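Local coordinates for uracil-DNA glycosylase (Sulfolobus tokodaii str. 7, PDB 4ZBY), which belongs to the uracil-DNA glycosylase superfamily and carries an iron-sulfur cluster and a bound uracil in one alpha/beta domain, at residues H124-I129 and E135-I140. Residues are numbered along the deposited sequence; the frame is centred on the assembly and turned at random.
Sequences HSTKYI and ENFSSI
The Phe137 ring is pressed against Lys127 on one face: Lys127 CB stands 3.9 Å from the ring centroid, only 7° off the normal, a CH-pi contact over the centre. On the opposite face the backbone N of Ser139 lies 4.1 Å above the plane, displaced from the middle of the ring toward its border, and at the edge Thr126 CG2 comes within 3.7 Å of Phe137 CE1. This is a helix-loop packing in the alpha/beta fold of the uracil-DNA glycosylase superfamily: after helix 123-133 the chain doubles back, and residues 135-140 run alongside that helix into helix 140-143. With CG anti to the backbone N (chi1 -180°), Phe137 reaches straight from the loop to the helix. Lys127 meets it with the aliphatic part of its chain, CG passing 3.9 Å from Phe137 CD2, while NZ, at the end of the chain, turns off from the loop. Val143, from the short helix that follows, touches both Phe137 and Thr126. Thr126 itself is buried and divides its two branches: the methyl goes to the ring, whereas OG1 shares hydrogen bonds with Thr120 OG1 and with Gly122 O, tying the helix to the end of strand 117-121. Pro161 of strand 155-162 packs on Thr126 and on Ile140. Ile140 adds one methyl across the contact, its CD1 sitting 3.3 Å from Thr126 OG1 and 3.8 Å from Thr126 CB.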
ATOM      1  N   HIS A 124       2.947   9.188   0.398  1.00 19.55           N
ATOM      2  CA  HIS A 124       1.539   9.448   0.129  1.00 21.41           C
ATOM      3  C   HIS A 124       0.651   8.514   0.934  1.00 19.00           C
ATOM      4  O   HIS A 124      -0.319   8.951   1.560  1.00 21.50           O
ATOM      5  CB  HIS A 124       1.241   9.304  -1.362  1.00 21.62           C
ATOM      6  CG  HIS A 124       1.881  10.369  -2.191  1.00 25.00           C
ATOM      7  ND1 HIS A 124       3.097  10.204  -2.818  1.00 27.92           N
ATOM      8  CD2 HIS A 124       1.493  11.639  -2.449  1.00 25.02           C
ATOM      9  CE1 HIS A 124       3.419  11.319  -3.449  1.00 28.03           C
ATOM     10  NE2 HIS A 124       2.459  12.204  -3.247  1.00 28.57           N
ATOM     11  N   SER A 125       0.975   7.234   0.898  1.00 15.93           N
ATOM     12  CA  SER A 125       0.143   6.265   1.596  1.00 16.14           C
ATOM     13  C   SER A 125       0.302   6.461   3.100  1.00 18.67           C
ATOM     14  O   SER A 125      -0.671   6.349   3.863  1.00 19.06           O
ATOM     15  CB  SER A 125       0.507   4.827   1.182  1.00 16.53           C
ATOM     16  OG  SER A 125       1.837   4.553   1.560  1.00 20.24           O
ATOM     17  N   THR A 126       1.521   6.763   3.539  1.00 16.73           N
ATOM     18  CA  THR A 126       1.760   6.993   4.958  1.00 18.41           C
ATOM     19  C   THR A 126       0.989   8.219   5.445  1.00 20.78           C
ATOM     20  O   THR A 126       0.303   8.169   6.462  1.00 21.43           O
ATOM     21  CB  THR A 126       3.266   7.186   5.274  1.00 17.24           C
ATOM     22  OG1 THR A 126       3.977   6.003   4.899  1.00 18.38           O
ATOM     23  CG2 THR A 126       3.499   7.442   6.776  1.00 19.09           C
ATOM     24  N   LYS A 127       1.077   9.316   4.703  1.00 18.83           N
ATOM     25  CA  LYS A 127       0.323  10.498   5.076  1.00 20.58           C
ATOM     26  C   LYS A 127      -1.184  10.233   5.122  1.00 22.31           C
ATOM     27  O   LYS A 127      -1.870  10.711   6.044  1.00 23.99           O
ATOM     28  CB  LYS A 127       0.642  11.645   4.105  1.00 22.29           C
ATOM     29  CG  LYS A 127      -0.036  12.964   4.429  1.00 28.91           C
ATOM     30  CD  LYS A 127       0.444  14.036   3.450  1.00 32.14           C
ATOM     31  CE  LYS A 127       0.183  15.443   3.976  1.00 42.60           C
ATOM     32  NZ  LYS A 127      -1.274  15.688   4.138  1.00 48.37           N
ATOM     33  N   TYR A 128      -1.697   9.472   4.157  1.00 21.98           N
ATOM     34  CA  TYR A 128      -3.125   9.172   4.118  1.00 19.79           C
ATOM     35  C   TYR A 128      -3.547   8.366   5.353  1.00 20.58           C
ATOM     36  O   TYR A 128      -4.497   8.724   6.059  1.00 21.94           O
ATOM     37  CB  TYR A 128      -3.523   8.381   2.837  1.00 17.80           C
ATOM     38  CG  TYR A 128      -4.992   8.049   2.930  1.00 21.69           C
ATOM     39  CD1 TYR A 128      -5.428   6.786   3.302  1.00 20.68           C
ATOM     40  CD2 TYR A 128      -5.945   9.047   2.758  1.00 23.21           C
ATOM     41  CE1 TYR A 128      -6.787   6.523   3.473  1.00 20.42           C
ATOM     42  CE2 TYR A 128      -7.288   8.792   2.920  1.00 26.43           C
ATOM     43  CZ  TYR A 128      -7.705   7.531   3.279  1.00 24.26           C
ATOM     44  OH  TYR A 128      -9.057   7.306   3.424  1.00 27.45           O
ATOM     45  N   ILE A 129      -2.839   7.274   5.608  1.00 18.66           N
ATOM     46  CA  ILE A 129      -3.215   6.395   6.717  1.00 17.84           C
ATOM     47  C   ILE A 129      -3.019   7.129   8.045  1.00 23.07           C
ATOM     48  O   ILE A 129      -3.863   7.018   8.926  1.00 24.67           O
ATOM     49  CB  ILE A 129      -2.422   5.057   6.708  1.00 16.51           C
ATOM     50  CG1 ILE A 129      -2.832   4.203   5.496  1.00 18.79           C
ATOM     51  CG2 ILE A 129      -2.634   4.295   8.036  1.00 18.83           C
ATOM     52  CD1 ILE A 129      -4.294   3.777   5.468  1.00 20.69           C
ATOM     53  N   GLU A 135      -2.744  10.312  13.614  1.00 31.49           N
ATOM     54  CA  GLU A 135      -1.339  10.340  13.989  1.00 27.95           C
ATOM     55  C   GLU A 135      -0.661  11.493  13.256  1.00 33.20           C
ATOM     56  O   GLU A 135      -0.906  11.701  12.079  1.00 28.98           O
ATOM     57  CB  GLU A 135      -0.675   8.999  13.666  1.00 27.08           C
ATOM     58  CG  GLU A 135       0.807   8.885  14.024  1.00 32.95           C
ATOM     59  CD  GLU A 135       1.068   8.841  15.522  1.00 40.48           C
ATOM     60  OE1 GLU A 135       0.131   8.514  16.284  1.00 43.28           O
ATOM     61  OE2 GLU A 135       2.209   9.143  15.935  1.00 40.45           O
ATOM     62  N   ASN A 136       0.139  12.282  13.974  1.00 34.43           N
ATOM     63  CA  ASN A 136       0.810  13.418  13.349  1.00 34.04           C
ATOM     64  C   ASN A 136       1.804  13.003  12.253  1.00 34.11           C
ATOM     65  O   ASN A 136       2.669  12.138  12.460  1.00 32.57           O
ATOM     66  CB  ASN A 136       1.526  14.246  14.413  1.00 33.23           C
ATOM     67  CG  ASN A 136       2.166  15.473  13.828  1.00 37.35           C
ATOM     68  OD1 ASN A 136       1.474  16.349  13.321  1.00 36.84           O
ATOM     69  ND2 ASN A 136       3.492  15.528  13.862  1.00 37.20           N
ATOM     70  N   PHE A 137       1.676  13.614  11.076  1.00 30.19           N
ATOM     71  CA  PHE A 137       2.606  13.329   9.999  1.00 29.23           C
ATOM     72  C   PHE A 137       3.490  14.538   9.728  1.00 28.99           C
ATOM     73  O   PHE A 137       2.999  15.612   9.392  1.00 30.27           O
ATOM     74  CB  PHE A 137       1.861  12.920   8.729  1.00 28.61           C
ATOM     75  CG  PHE A 137       2.770  12.598   7.563  1.00 24.53           C
ATOM     76  CD1 PHE A 137       3.312  11.347   7.424  1.00 22.92           C
ATOM     77  CD2 PHE A 137       3.114  13.582   6.633  1.00 26.09           C
ATOM     78  CE1 PHE A 137       4.156  11.052   6.381  1.00 23.10           C
ATOM     79  CE2 PHE A 137       3.949  13.295   5.589  1.00 24.57           C
ATOM     80  CZ  PHE A 137       4.467  12.016   5.445  1.00 22.80           C
ATOM     81  N   SER A 138       4.794  14.335   9.898  1.00 29.10           N
ATOM     82  CA  SER A 138       5.812  15.339   9.623  1.00 32.02           C
ATOM     83  C   SER A 138       6.387  15.109   8.228  1.00 29.38           C
ATOM     84  O   SER A 138       6.089  15.846   7.299  1.00 29.85           O
ATOM     85  CB  SER A 138       6.910  15.283  10.682  1.00 36.43           C
ATOM     86  OG  SER A 138       7.325  13.943  10.881  1.00 34.26           O
ATOM     87  N   SER A 139       7.190  14.062   8.074  1.00 30.79           N
ATOM     88  CA  SER A 139       7.697  13.664   6.765  1.00 26.89           C
ATOM     89  C   SER A 139       7.906  12.158   6.777  1.00 30.46           C
ATOM     90  O   SER A 139       7.995  11.572   7.841  1.00 24.93           O
ATOM     91  CB  SER A 139       9.001  14.391   6.437  1.00 28.41           C
ATOM     92  OG  SER A 139      10.048  13.934   7.273  1.00 30.16           O
ATOM     93  N   ILE A 140       7.987  11.524   5.614  1.00 23.62           N
ATOM     94  CA  ILE A 140       8.260  10.100   5.620  1.00 22.25           C
ATOM     95  C   ILE A 140       9.629   9.808   6.255  1.00 23.73           C
ATOM     96  O   ILE A 140       9.777   8.804   6.935  1.00 23.53           O
ATOM     97  CB  ILE A 140       8.171   9.492   4.187  1.00 22.75           C
ATOM     98  CG1 ILE A 140       8.186   7.958   4.248  1.00 22.58           C
ATOM     99  CG2 ILE A 140       9.256  10.051   3.265  1.00 24.36           C
ATOM    100  CD1 ILE A 140       7.014   7.377   5.046  1.00 20.51           C
TER